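Local coordinates for protein carbonic anhydrase (Porphyridium purpureum, PDB 1DDZ) that probably catalyses the reversible interconversion of carbon dioxide and hydrogencarbonate as a zinc-dependent, beta-class carbonic anhydrase, at residues R96-Q101 with E345-R350; L145-N150 with F363-Q368; T318-I323 with Q372-K377; A353-H358 with L439-N444. All coordinates share one frame; numbering follows the deposited sequence.

Contact 1 of 4, residues R96-Q101 with E345-R350; sequences RNIANQ and EVFVHR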
loop_
_atom_site.group_PDB
_atom_site.type_symbol
_atom_site.label_atom_id
_atom_site.label_comp_id
_atom_site.label_asym_id
_atom_site.label_seq_id
_atom_site.Cartn_x
_atom_site.Cartn_y
_atom_site.Cartn_z
ATOM N N ARG A 96 0.043 -7.243 -13.486
ATOM C CA ARG A 96 1.421 -7.713 -13.406
ATOM C C ARG A 96 2.208 -6.885 -12.430
ATOM O O ARG A 96 2.109 -5.651 -12.420
ATOM C CB ARG A 96 2.119 -7.672 -14.756
ATOM C CG ARG A 96 1.552 -8.629 -15.729
ATOM C CD ARG A 96 2.434 -8.754 -16.911
ATOM N NE ARG A 96 1.839 -9.663 -17.881
ATOM C CZ ARG A 96 1.816 -10.990 -17.778
ATOM N NH1 ARG A 96 2.373 -11.595 -16.741
ATOM N NH2 ARG A 96 1.175 -11.706 -18.692
ATOM N N ASN A 97 2.969 -7.577 -11.592
ATOM C CA ASN A 97 3.804 -6.927 -10.599
ATOM C C ASN A 97 5.010 -7.820 -10.363
ATOM O O ASN A 97 5.160 -8.843 -11.039
ATOM C CB ASN A 97 3.014 -6.665 -9.308
ATOM C CG ASN A 97 2.626 -7.941 -8.586
ATOM O OD1 ASN A 97 3.231 -8.995 -8.803
ATOM N ND2 ASN A 97 1.615 -7.858 -7.740
ATOM N N ILE A 98 5.897 -7.407 -9.464
ATOM C CA ILE A 98 7.093 -8.186 -9.160
ATOM C C ILE A 98 6.720 -9.473 -8.424
ATOM O O ILE A 98 6.144 -9.436 -7.326
ATOM C CB ILE A 98 8.108 -7.369 -8.294
ATOM C CG1 ILE A 98 8.673 -6.188 -9.097
ATOM C CG2 ILE A 98 9.256 -8.285 -7.800
ATOM C CD1 ILE A 98 9.480 -6.604 -10.314
ATOM N N ALA A 99 7.039 -10.604 -9.045
ATOM C CA ALA A 99 6.787 -11.930 -8.483
ATOM C C ALA A 99 5.334 -12.301 -8.263
ATOM O O ALA A 99 5.019 -13.023 -7.318
ATOM C CB ALA A 99 7.578 -12.121 -7.187
ATOM N N ASN A 100 4.440 -11.800 -9.122
ATOM C CA ASN A 100 3.004 -12.124 -9.056
ATOM C C ASN A 100 2.403 -12.188 -7.643
ATOM O O ASN A 100 1.683 -13.121 -7.292
ATOM C CB ASN A 100 2.689 -13.424 -9.854
ATOM C CG ASN A 100 3.664 -14.583 -9.548
ATOM O OD1 ASN A 100 4.703 -14.718 -10.188
ATOM N ND2 ASN A 100 3.321 -15.408 -8.585
ATOM N N GLN A 101 2.643 -11.138 -6.873
ATOM C CA GLN A 101 2.173 -11.060 -5.513
ATOM C C GLN A 101 0.729 -10.653 -5.374
ATOM O O GLN A 101 0.218 -9.834 -6.141
ATOM C CB GLN A 101 3.035 -10.078 -4.721
ATOM C CG GLN A 101 4.462 -10.513 -4.541
ATOM C CD GLN A 101 4.576 -11.793 -3.727
ATOM O OE1 GLN A 101 4.890 -12.862 -4.261
ATOM N NE2 GLN A 101 4.268 -11.705 -2.448
ATOM N N GLU A 345 10.833 -9.017 -24.278
ATOM C CA GLU A 345 11.847 -7.994 -24.398
ATOM C C GLU A 345 11.346 -6.735 -23.739
ATOM O O GLU A 345 12.020 -5.719 -23.722
ATOM C CB GLU A 345 12.263 -7.784 -25.836
ATOM C CG GLU A 345 13.181 -8.894 -26.290
ATOM C CD GLU A 345 13.759 -8.673 -27.663
ATOM O OE1 GLU A 345 13.472 -7.620 -28.280
ATOM O OE2 GLU A 345 14.511 -9.565 -28.123
ATOM N N VAL A 346 10.153 -6.823 -23.157
ATOM C CA VAL A 346 9.574 -5.703 -22.435
ATOM C C VAL A 346 9.063 -6.168 -21.066
ATOM O O VAL A 346 8.470 -7.240 -20.946
ATOM C CB VAL A 346 8.526 -4.852 -23.288
ATOM C CG1 VAL A 346 8.330 -5.412 -24.669
ATOM C CG2 VAL A 346 7.233 -4.673 -22.582
ATOM N N PHE A 347 9.483 -5.432 -20.038
ATOM C CA PHE A 347 9.129 -5.659 -18.636
ATOM C C PHE A 347 7.795 -4.941 -18.508
ATOM O O PHE A 347 7.716 -3.766 -18.840
ATOM C CB PHE A 347 10.195 -4.977 -17.768
ATOM C CG PHE A 347 10.295 -5.506 -16.368
ATOM C CD1 PHE A 347 10.712 -6.809 -16.130
ATOM C CD2 PHE A 347 10.000 -4.679 -15.278
ATOM C CE1 PHE A 347 10.835 -7.283 -14.818
ATOM C CE2 PHE A 347 10.120 -5.142 -13.960
ATOM C CZ PHE A 347 10.539 -6.449 -13.731
ATOM N N VAL A 348 6.765 -5.594 -17.980
ATOM C CA VAL A 348 5.435 -4.995 -17.906
ATOM C C VAL A 348 4.745 -4.878 -16.556
ATOM O O VAL A 348 4.732 -5.816 -15.760
ATOM C CB VAL A 348 4.450 -5.757 -18.842
ATOM C CG1 VAL A 348 3.077 -5.099 -18.839
ATOM C CG2 VAL A 348 4.972 -5.812 -20.249
ATOM N N HIS A 349 4.110 -3.727 -16.331
ATOM C CA HIS A 349 3.350 -3.481 -15.112
ATOM C C HIS A 349 1.948 -3.082 -15.588
ATOM O O HIS A 349 1.814 -2.272 -16.488
ATOM C CB HIS A 349 3.977 -2.348 -14.290
ATOM C CG HIS A 349 3.220 -2.013 -13.036
ATOM N ND1 HIS A 349 2.708 -2.978 -12.189
ATOM C CD2 HIS A 349 2.879 -0.822 -12.491
ATOM C CE1 HIS A 349 2.083 -2.391 -11.186
ATOM N NE2 HIS A 349 2.171 -1.083 -11.344
ATOM N N ARG A 350 0.915 -3.707 -15.046
ATOM C CA ARG A 350 -0.445 -3.373 -15.425
ATOM C C ARG A 350 -1.321 -3.251 -14.234
ATOM O O ARG A 350 -1.302 -4.109 -13.348
ATOM C CB ARG A 350 -1.055 -4.432 -16.318
ATOM C CG ARG A 350 -0.492 -4.449 -17.679
ATOM C CD ARG A 350 -1.270 -5.367 -18.565
ATOM N NE ARG A 350 -0.669 -5.388 -19.890
ATOM C CZ ARG A 350 -0.752 -4.390 -20.765
ATOM N NH1 ARG A 350 -1.430 -3.287 -20.462
ATOM N NH2 ARG A 350 -0.133 -4.487 -21.931
#
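H349 and R96 make the strong polar link where strand 346-351, an outer strand of one carbonic anhydrase sheet, meets strand 92-97, its counterpart in the other. H349 ND1 donates to R96 O at 2.7 Å, almost straight out from the carbonyl (C=O...N 162°), with the oxygen near the imidazole plane. CG lies anti to the backbone N (chi1 178°), which brings the ND1 edge of the ring up to the R96 carbonyl. The backbones add an antiparallel hydrogen-bonded pair, R96 with R350, but a single bridge with weak bonds: R96 N to R350 O is 3.4 Å and R350 N to R96 O 3.5 Å. With H349 replaced by an alanine, R96 O would probably keep only the weak bond from R350 N across this contact. The apolar touch is I98 CD1 at the edge of the F347 ring, 3.6 Å from CZ; separately, R96 CB lies 3.4 Å from V348 O. The R96 chain runs extended from CG to NE, and its NH1 bonds C74 O, the carbonyl of a zinc ligand. Because H95 ND1 bonds R350 O in turn, each strand offers a histidine to the other's arginine carbonyl, so side chains reinforce a join that backbone pairing alone would hold weakly.

Contact 2 of 4, residues L145-N150 with F363-Q368; sequences LGLIDN and FLSVLQ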
loop_
_atom_site.group_PDB
_atom_site.type_symbol
_atom_site.label_atom_id
_atom_site.label_comp_id
_atom_site.label_asym_id
_atom_site.label_seq_id
_atom_site.Cartn_x
_atom_site.Cartn_y
_atom_site.Cartn_z
ATOM N N LEU A 145 18.830 -4.321 -1.258
ATOM C CA LEU A 145 18.241 -3.848 -2.509
ATOM C C LEU A 145 17.429 -2.550 -2.395
ATOM O O LEU A 145 16.969 -2.028 -3.407
ATOM C CB LEU A 145 17.395 -4.946 -3.154
ATOM C CG LEU A 145 18.110 -6.224 -3.619
ATOM C CD1 LEU A 145 17.113 -7.134 -4.287
ATOM C CD2 LEU A 145 19.217 -5.916 -4.589
ATOM N N GLY A 146 17.253 -2.032 -1.182
ATOM C CA GLY A 146 16.495 -0.809 -0.997
ATOM C C GLY A 146 14.980 -0.971 -1.024
ATOM O O GLY A 146 14.432 -1.975 -0.540
ATOM N N LEU A 147 14.299 0.011 -1.617
ATOM C CA LEU A 147 12.832 0.032 -1.738
ATOM C C LEU A 147 12.216 -1.343 -2.022
ATOM O O LEU A 147 11.348 -1.809 -1.283
ATOM C CB LEU A 147 12.423 1.003 -2.854
ATOM C CG LEU A 147 10.995 1.365 -3.348
ATOM C CD1 LEU A 147 10.161 0.182 -3.796
ATOM C CD2 LEU A 147 10.267 2.135 -2.310
ATOM N N ILE A 148 12.630 -1.959 -3.121
ATOM C CA ILE A 148 12.090 -3.244 -3.516
ATOM C C ILE A 148 12.272 -4.399 -2.518
ATOM O O ILE A 148 11.504 -5.367 -2.561
ATOM C CB ILE A 148 12.606 -3.658 -4.895
ATOM C CG1 ILE A 148 11.768 -4.826 -5.421
ATOM C CG2 ILE A 148 14.088 -4.001 -4.821
ATOM C CD1 ILE A 148 12.029 -5.137 -6.837
ATOM N N ASP A 149 13.249 -4.309 -1.617
ATOM C CA ASP A 149 13.444 -5.392 -0.652
ATOM C C ASP A 149 12.246 -5.500 0.291
ATOM O O ASP A 149 11.934 -6.582 0.796
ATOM C CB ASP A 149 14.726 -5.175 0.146
ATOM C CG ASP A 149 15.824 -6.105 -0.271
ATOM O OD1 ASP A 149 15.552 -7.069 -1.021
ATOM O OD2 ASP A 149 16.971 -5.885 0.156
ATOM N N ASN A 150 11.534 -4.383 0.478
ATOM C CA ASN A 150 10.348 -4.354 1.341
ATOM C C ASN A 150 9.203 -5.113 0.660
ATOM O O ASN A 150 8.389 -5.767 1.302
ATOM C CB ASN A 150 9.961 -2.914 1.648
ATOM C CG ASN A 150 11.071 -2.149 2.362
ATOM O OD1 ASN A 150 11.401 -2.426 3.512
ATOM N ND2 ASN A 150 11.651 -1.177 1.674
ATOM N N PHE A 363 3.827 -0.161 -8.018
ATOM C CA PHE A 363 4.403 0.635 -9.105
ATOM C C PHE A 363 5.897 0.934 -8.838
ATOM O O PHE A 363 6.759 0.676 -9.696
ATOM C CB PHE A 363 3.557 1.935 -9.289
ATOM C CG PHE A 363 4.310 3.100 -9.879
ATOM C CD1 PHE A 363 4.443 4.278 -9.152
ATOM C CD2 PHE A 363 4.886 3.024 -11.138
ATOM C CE1 PHE A 363 5.145 5.372 -9.665
ATOM C CE2 PHE A 363 5.599 4.110 -11.664
ATOM C CZ PHE A 363 5.722 5.288 -10.920
ATOM N N LEU A 364 6.212 1.447 -7.646
ATOM C CA LEU A 364 7.599 1.777 -7.292
ATOM C C LEU A 364 8.574 0.600 -7.351
ATOM O O LEU A 364 9.710 0.743 -7.823
ATOM C CB LEU A 364 7.639 2.430 -5.922
ATOM C CG LEU A 364 6.925 3.770 -5.825
ATOM C CD1 LEU A 364 6.818 4.216 -4.375
ATOM C CD2 LEU A 364 7.668 4.799 -6.673
ATOM N N SER A 365 8.122 -0.573 -6.918
ATOM C CA SER A 365 8.956 -1.777 -6.930
ATOM C C SER A 365 9.305 -2.202 -8.347
ATOM O O SER A 365 10.449 -2.554 -8.623
ATOM C CB SER A 365 8.274 -2.907 -6.144
ATOM O OG SER A 365 8.110 -2.524 -4.773
ATOM N N VAL A 366 8.329 -2.166 -9.254
ATOM C CA VAL A 366 8.583 -2.527 -10.657
ATOM C C VAL A 366 9.527 -1.493 -11.277
ATOM O O VAL A 366 10.486 -1.862 -11.959
ATOM C CB VAL A 366 7.280 -2.577 -11.509
ATOM C CG1 VAL A 366 7.604 -2.875 -12.940
ATOM C CG2 VAL A 366 6.325 -3.648 -10.996
ATOM N N LEU A 367 9.261 -0.207 -11.014
ATOM C CA LEU A 367 10.069 0.910 -11.528
ATOM C C LEU A 367 11.521 0.764 -11.096
ATOM O O LEU A 367 12.422 0.731 -11.930
ATOM C CB LEU A 367 9.542 2.245 -10.981
ATOM C CG LEU A 367 9.362 3.496 -11.853
ATOM C CD1 LEU A 367 9.556 4.708 -10.996
ATOM C CD2 LEU A 367 10.304 3.538 -13.035
ATOM N N GLN A 368 11.743 0.654 -9.794
ATOM C CA GLN A 368 13.097 0.515 -9.267
ATOM C C GLN A 368 13.817 -0.684 -9.861
ATOM O O GLN A 368 14.954 -0.568 -10.331
ATOM C CB GLN A 368 13.097 0.396 -7.743
ATOM C CG GLN A 368 14.515 0.339 -7.213
ATOM C CD GLN A 368 14.610 -0.204 -5.817
ATOM O OE1 GLN A 368 13.669 -0.816 -5.312
ATOM N NE2 GLN A 368 15.754 0.003 -5.182
#
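I148 and S365 bring their CA atoms within 4.9 Å where the start of helix 147-161 comes up against the middle of helix 361-373. The side chain of Q368 does most of the joining. Its CG is anti to the backbone N (chi1 -177°) and the chain runs on extended, which carries the amide across the gap to two backbone groups. OE1 accepts from I148 N at 2.7 Å, in the plane of the amide carbonyl. NE2 gives to L145 O at 3.0 Å, an oxygen that also receives Y373 OH, while Q372 OE1 is a second partner of NE2. A leucine in place of Q368 would probably leave the I148 N-H without its acceptor and take one of two donors from L145 O. Packing round OE1 is close: I148 CB lies 3.1 Å away and L147 CB 3.3 Å. L147 reaches over the other helix with CD1, 4.0 Å from L364 CB, and I148 CD1 rests 3.5 Å from S365 O. S365 OG turns back to M361 O in its own helix. Behind this interface V366 faces F347 and H349 of strand 346-351 and L324 of strand 323-328, so helix 361-373 lies between its own sheet and helix 147-161 of the other half, with L401 and N404 of the second subunit packing on L147 and L364.

Contact 3 of 4, residues T318-I323 with Q372-K377; sequences TQTPEI and QYLKVK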
loop_
_atom_site.group_PDB
_atom_site.type_symbol
_atom_site.label_atom_id
_atom_site.label_comp_id
_atom_site.label_asym_id
_atom_site.label_seq_id
_atom_site.Cartn_x
_atom_site.Cartn_y
_atom_site.Cartn_z
ATOM N N THR A 318 15.774 -14.954 -25.159
ATOM C CA THR A 318 15.589 -13.501 -25.280
ATOM C C THR A 318 16.332 -12.686 -24.209
ATOM O O THR A 318 16.303 -12.995 -23.013
ATOM C CB THR A 318 14.090 -13.102 -25.358
ATOM O OG1 THR A 318 13.968 -11.679 -25.484
ATOM C CG2 THR A 318 13.359 -13.563 -24.139
ATOM N N GLN A 319 17.053 -11.671 -24.677
ATOM C CA GLN A 319 17.846 -10.813 -23.804
ATOM C C GLN A 319 17.029 -9.964 -22.832
ATOM O O GLN A 319 15.844 -9.726 -23.062
ATOM C CB GLN A 319 18.776 -9.920 -24.647
ATOM C CG GLN A 319 18.076 -8.957 -25.624
ATOM C CD GLN A 319 19.051 -8.065 -26.415
ATOM O OE1 GLN A 319 18.629 -7.116 -27.088
ATOM N NE2 GLN A 319 20.348 -8.368 -26.341
ATOM N N THR A 320 17.686 -9.515 -21.759
ATOM C CA THR A 320 17.087 -8.661 -20.732
ATOM C C THR A 320 16.328 -7.518 -21.405
ATOM O O THR A 320 16.809 -6.908 -22.357
ATOM C CB THR A 320 18.190 -8.064 -19.794
ATOM O OG1 THR A 320 18.757 -9.110 -19.005
ATOM C CG2 THR A 320 17.634 -7.001 -18.865
ATOM N N PRO A 321 15.119 -7.237 -20.929
ATOM C CA PRO A 321 14.301 -6.170 -21.493
ATOM C C PRO A 321 14.930 -4.800 -21.362
ATOM O O PRO A 321 15.462 -4.467 -20.313
ATOM C CB PRO A 321 13.006 -6.266 -20.671
ATOM C CG PRO A 321 13.467 -6.851 -19.362
ATOM C CD PRO A 321 14.405 -7.923 -19.835
ATOM N N GLU A 322 14.809 -3.996 -22.410
ATOM C CA GLU A 322 15.343 -2.648 -22.402
ATOM C C GLU A 322 14.253 -1.597 -22.183
ATOM O O GLU A 322 14.527 -0.395 -22.205
ATOM C CB GLU A 322 16.119 -2.387 -23.680
ATOM C CG GLU A 322 17.436 -3.150 -23.723
ATOM C CD GLU A 322 17.949 -3.422 -25.131
ATOM O OE1 GLU A 322 19.012 -4.079 -25.244
ATOM O OE2 GLU A 322 17.294 -3.004 -26.118
ATOM N N ILE A 323 13.031 -2.058 -21.918
ATOM C CA ILE A 323 11.892 -1.178 -21.667
ATOM C C ILE A 323 10.937 -1.657 -20.607
ATOM O O ILE A 323 10.645 -2.842 -20.508
ATOM C CB ILE A 323 11.006 -0.944 -22.910
ATOM C CG1 ILE A 323 11.111 -2.114 -23.877
ATOM C CG2 ILE A 323 11.364 0.346 -23.568
ATOM C CD1 ILE A 323 10.470 -1.834 -25.203
ATOM N N GLN A 372 16.763 0.808 -11.905
ATOM C CA GLN A 372 18.002 0.629 -11.162
ATOM C C GLN A 372 18.761 -0.663 -11.391
ATOM O O GLN A 372 19.974 -0.643 -11.547
ATOM C CB GLN A 372 17.749 0.788 -9.680
ATOM C CG GLN A 372 19.021 0.790 -8.878
ATOM C CD GLN A 372 18.778 1.022 -7.413
ATOM O OE1 GLN A 372 17.657 1.283 -6.995
ATOM N NE2 GLN A 372 19.827 0.891 -6.612
ATOM N N TYR A 373 18.050 -1.788 -11.412
ATOM C CA TYR A 373 18.690 -3.087 -11.585
ATOM C C TYR A 373 18.797 -3.607 -13.013
ATOM O O TYR A 373 19.869 -4.022 -13.433
ATOM C CB TYR A 373 18.045 -4.097 -10.630
ATOM C CG TYR A 373 18.184 -3.625 -9.193
ATOM C CD1 TYR A 373 17.094 -3.567 -8.331
ATOM C CD2 TYR A 373 19.413 -3.166 -8.720
ATOM C CE1 TYR A 373 17.237 -3.056 -7.022
ATOM C CE2 TYR A 373 19.564 -2.659 -7.422
ATOM C CZ TYR A 373 18.487 -2.605 -6.570
ATOM O OH TYR A 373 18.696 -2.200 -5.242
ATOM N N LEU A 374 17.704 -3.585 -13.770
ATOM C CA LEU A 374 17.773 -4.043 -15.161
ATOM C C LEU A 374 18.345 -2.941 -16.043
ATOM O O LEU A 374 18.764 -3.192 -17.155
ATOM C CB LEU A 374 16.395 -4.432 -15.693
ATOM C CG LEU A 374 15.586 -5.526 -15.016
ATOM C CD1 LEU A 374 14.356 -5.767 -15.891
ATOM C CD2 LEU A 374 16.398 -6.817 -14.850
ATOM N N LYS A 375 18.318 -1.709 -15.555
ATOM C CA LYS A 375 18.834 -0.580 -16.308
ATOM C C LYS A 375 18.149 -0.382 -17.674
ATOM O O LYS A 375 18.814 -0.265 -18.695
ATOM C CB LYS A 375 20.345 -0.727 -16.528
ATOM C CG LYS A 375 21.183 -0.925 -15.284
ATOM C CD LYS A 375 21.222 0.282 -14.390
ATOM C CE LYS A 375 22.431 0.197 -13.459
ATOM N NZ LYS A 375 22.523 -1.138 -12.766
ATOM N N VAL A 376 16.822 -0.378 -17.700
ATOM C CA VAL A 376 16.091 -0.174 -18.958
ATOM C C VAL A 376 16.310 1.263 -19.464
ATOM O O VAL A 376 16.388 2.193 -18.669
ATOM C CB VAL A 376 14.570 -0.443 -18.795
ATOM C CG1 VAL A 376 14.335 -1.904 -18.474
ATOM C CG2 VAL A 376 13.963 0.452 -17.725
ATOM N N LYS A 377 16.371 1.436 -20.783
ATOM C CA LYS A 377 16.592 2.754 -21.389
ATOM C C LYS A 377 15.331 3.599 -21.504
ATOM O O LYS A 377 15.411 4.819 -21.551
ATOM C CB LYS A 377 17.196 2.602 -22.785
ATOM C CG LYS A 377 18.474 1.779 -22.831
ATOM C CD LYS A 377 19.615 2.414 -22.031
ATOM C CE LYS A 377 20.822 1.479 -21.942
ATOM N NZ LYS A 377 21.990 2.119 -21.268
HETATM O O HOH W 1 18.125 -3.400 -20.231
#
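P321 and L374 meet at the rim of a beta-alpha-beta crossover, in which helix 361-373 links strand 346-351 to the parallel strand 378-384 and strand 323-328 lies between the two. The segments are the lead-ins to the neighbouring strands 323-328 and 378-384. Apolar contact comes first: P321 CG touches L374 CD1 at 3.7 Å, the two side chains slanting across one another, and T320 CG2 approaches the other branch, L374 CD2, at 4.2 Å. L374 also packs on F347 of strand 346-351 and on P252 of the second subunit. V376 leans on main chain instead. Its CG1, anti to the carbonyl carbon (chi1 -65°), sits 3.3 Å from P321 O, and its CB 3.4 Å from E322 O. Direct hydrogen bonding is confined to the backbone, K377 N giving to E322 O at 3.0 Å with the donor tilted 35° from the carbonyl plane, a first tie just ahead of strand 378-384. K375, with positive phi (58°), turns the chain out of the helix, and its side chain curls back so that NZ bonds Q372 O. The ends of E322 and K377 lead away from the interface. Between the two backbones one water donates to both sides, 2.9 Å from P321 O and 3.1 Å from L374 O.

Contact 4 of 4, residues A353-H358 with L439-N444; sequences ANQCIH and LEQMHN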
loop_
_atom_site.group_PDB
_atom_site.type_symbol
_atom_site.label_atom_id
_atom_site.label_comp_id
_atom_site.label_asym_id
_atom_site.label_seq_id
_atom_site.Cartn_x
_atom_site.Cartn_y
_atom_site.Cartn_z
ATOM N N ALA A 353 -6.341 1.489 -15.097
ATOM C CA ALA A 353 -6.159 2.835 -15.628
ATOM C C ALA A 353 -4.711 3.312 -15.655
ATOM O O ALA A 353 -4.439 4.493 -15.478
ATOM C CB ALA A 353 -7.026 3.809 -14.855
ATOM N N ASN A 354 -3.788 2.373 -15.840
ATOM C CA ASN A 354 -2.354 2.653 -15.922
ATOM C C ASN A 354 -1.840 3.763 -15.020
ATOM O O ASN A 354 -1.122 4.669 -15.480
ATOM C CB ASN A 354 -1.924 2.894 -17.382
ATOM C CG ASN A 354 -2.891 3.788 -18.149
ATOM O OD1 ASN A 354 -3.865 3.302 -18.711
ATOM N ND2 ASN A 354 -2.626 5.089 -18.169
ATOM N N GLN A 355 -2.179 3.649 -13.728
ATOM C CA GLN A 355 -1.801 4.620 -12.700
ATOM C C GLN A 355 -0.353 4.485 -12.237
ATOM O O GLN A 355 0.201 3.368 -12.179
ATOM C CB GLN A 355 -2.692 4.477 -11.473
ATOM C CG GLN A 355 -4.157 4.777 -11.668
ATOM C CD GLN A 355 -4.409 6.230 -11.903
ATOM O OE1 GLN A 355 -4.163 6.749 -12.994
ATOM N NE2 GLN A 355 -4.947 6.891 -10.908
ATOM N N CYS A 356 0.254 5.636 -11.950
ATOM C CA CYS A 356 1.629 5.718 -11.449
ATOM C C CYS A 356 1.569 6.612 -10.227
ATOM O O CYS A 356 2.168 7.686 -10.215
ATOM C CB CYS A 356 2.565 6.347 -12.490
ATOM S SG CYS A 356 2.787 5.365 -13.939
ATOM N N ILE A 357 0.813 6.180 -9.223
ATOM C CA ILE A 357 0.634 6.917 -7.993
ATOM C C ILE A 357 1.988 7.115 -7.304
ATOM O O ILE A 357 2.816 6.201 -7.288
ATOM C CB ILE A 357 -0.387 6.187 -7.129
ATOM C CG1 ILE A 357 -1.732 6.169 -7.870
ATOM C CG2 ILE A 357 -0.489 6.809 -5.762
ATOM C CD1 ILE A 357 -2.727 5.137 -7.369
ATOM N N HIS A 358 2.233 8.332 -6.806
ATOM C CA HIS A 358 3.501 8.698 -6.157
ATOM C C HIS A 358 3.998 7.692 -5.138
ATOM O O HIS A 358 5.167 7.315 -5.147
ATOM C CB HIS A 358 3.392 10.044 -5.424
ATOM C CG HIS A 358 3.174 11.216 -6.321
ATOM N ND1 HIS A 358 4.035 11.524 -7.345
ATOM C CD2 HIS A 358 2.222 12.176 -6.324
ATOM C CE1 HIS A 358 3.632 12.630 -7.943
ATOM N NE2 HIS A 358 2.533 13.044 -7.341
ATOM N N LEU A 439 -0.313 11.743 -19.393
ATOM C CA LEU A 439 0.628 12.857 -19.221
ATOM C C LEU A 439 0.948 13.053 -17.720
ATOM O O LEU A 439 2.103 13.148 -17.306
ATOM C CB LEU A 439 -0.013 14.111 -19.822
ATOM C CG LEU A 439 0.825 15.302 -20.271
ATOM C CD1 LEU A 439 1.061 16.226 -19.127
ATOM C CD2 LEU A 439 2.114 14.829 -20.883
ATOM N N GLU A 440 -0.097 13.052 -16.914
ATOM C CA GLU A 440 0.019 13.211 -15.484
ATOM C C GLU A 440 0.818 12.027 -14.909
ATOM O O GLU A 440 1.709 12.216 -14.085
ATOM C CB GLU A 440 -1.386 13.266 -14.895
ATOM C CG GLU A 440 -1.571 14.178 -13.690
ATOM C CD GLU A 440 -1.446 15.665 -14.030
ATOM O OE1 GLU A 440 -0.324 16.200 -13.968
ATOM O OE2 GLU A 440 -2.475 16.314 -14.319
ATOM N N GLN A 441 0.567 10.810 -15.404
ATOM C CA GLN A 441 1.284 9.623 -14.905
ATOM C C GLN A 441 2.755 9.650 -15.306
ATOM O O GLN A 441 3.608 9.238 -14.535
ATOM C CB GLN A 441 0.599 8.322 -15.327
ATOM C CG GLN A 441 -0.863 8.239 -14.893
ATOM C CD GLN A 441 -1.089 8.702 -13.469
ATOM O OE1 GLN A 441 -0.446 8.222 -12.549
ATOM N NE2 GLN A 441 -2.010 9.635 -13.282
ATOM N N MET A 442 3.053 10.183 -16.490
ATOM C CA MET A 442 4.435 10.327 -16.948
ATOM C C MET A 442 5.140 11.285 -15.996
ATOM O O MET A 442 6.295 11.082 -15.620
ATOM C CB MET A 442 4.487 11.002 -18.294
ATOM C CG MET A 442 4.189 10.170 -19.489
ATOM S SD MET A 442 4.066 11.365 -20.859
ATOM C CE MET A 442 5.709 11.837 -21.040
ATOM N N HIS A 443 4.456 12.379 -15.673
ATOM C CA HIS A 443 4.995 13.376 -14.772
ATOM C C HIS A 443 5.415 12.673 -13.492
ATOM O O HIS A 443 6.564 12.802 -13.085
ATOM C CB HIS A 443 3.957 14.460 -14.475
ATOM C CG HIS A 443 4.540 15.716 -13.894
ATOM N ND1 HIS A 443 3.890 16.934 -13.940
ATOM C CD2 HIS A 443 5.702 15.941 -13.236
ATOM C CE1 HIS A 443 4.619 17.849 -13.331
ATOM N NE2 HIS A 443 5.723 17.274 -12.893
ATOM N N ASN A 444 4.505 11.883 -12.923
ATOM C CA ASN A 444 4.755 11.122 -11.701
ATOM C C ASN A 444 5.980 10.211 -11.804
ATOM O O ASN A 444 6.793 10.188 -10.893
ATOM C CB ASN A 444 3.533 10.293 -11.307
ATOM C CG ASN A 444 2.377 11.135 -10.844
ATOM O OD1 ASN A 444 2.481 12.353 -10.768
ATOM N ND2 ASN A 444 1.263 10.487 -10.499
HETATM O O HOH W 2 6.372 10.823 -8.284
#
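Q441 and N444, three residues apart on helix 426-447, grip both backbone polar groups of C356. The Q441 chain bends at chi2 (-44°), which brings OE1 round to take the C356 N-H at 2.7 Å. N444 ND2 gives to C356 O at 3.0 Å, approaching from above the carbonyl plane (46° out of it) and not along a lone pair. The C356 side chain points at the helix: SG lies 3.9 Å from Q441 CB, and the CB atoms of C356 and N444 are 4.2 Å apart. This is the tight part: the N-H and C=O of C356, in a loop without regular structure, are both met by side chains. Toward Q355 the fit is looser, Q441 NE2 standing 3.6 Å from Q355 OE1 without a hydrogen bond; that oxygen is bonded by N437 instead. At H358 the contact, though buried, takes in one water. N444 OD1 comes 3.1 Å from H358 CE1, its amide plane turned 43° from the ring, and the water, in the plane of the imidazole, joins H358 ND1 to N444 O, donating to the carbonyl at 2.7 Å. The other ring nitrogen, NE2, bonds D411 of the second subunit. The loop thus runs between strand 346-351 and helix 361-373 with N354 beside the zinc ligand C328 and C356 against I326 of strand 323-328, while helix 426-447 turns its other face to F17 and L13 of helix 12-25.

In the fold
Contacts 1 and 2 join the two carbonic anhydrase halves of the chain, whereas contacts 3 and 4 lie within the second half. Contact 1 is the most central, edge strand to edge strand, and contact 2 covers it: V366 of helix 361-373 packs on F347 and I98. Contact 3 uses the end of that same helix and is the one partly open to solvent, mixing apolar touches with side chain against backbone, one backbone bond and a bridging water. It meets contact 2 where Y373 bonds L145. Contact 4, buried, reaches contact 2 through F363, on C356 and I357. In contacts 2 and 4 amide side chains satisfy backbone groups, in contact 1 a histidine does, and contacts 2, 3 and 4 also touch the second subunit.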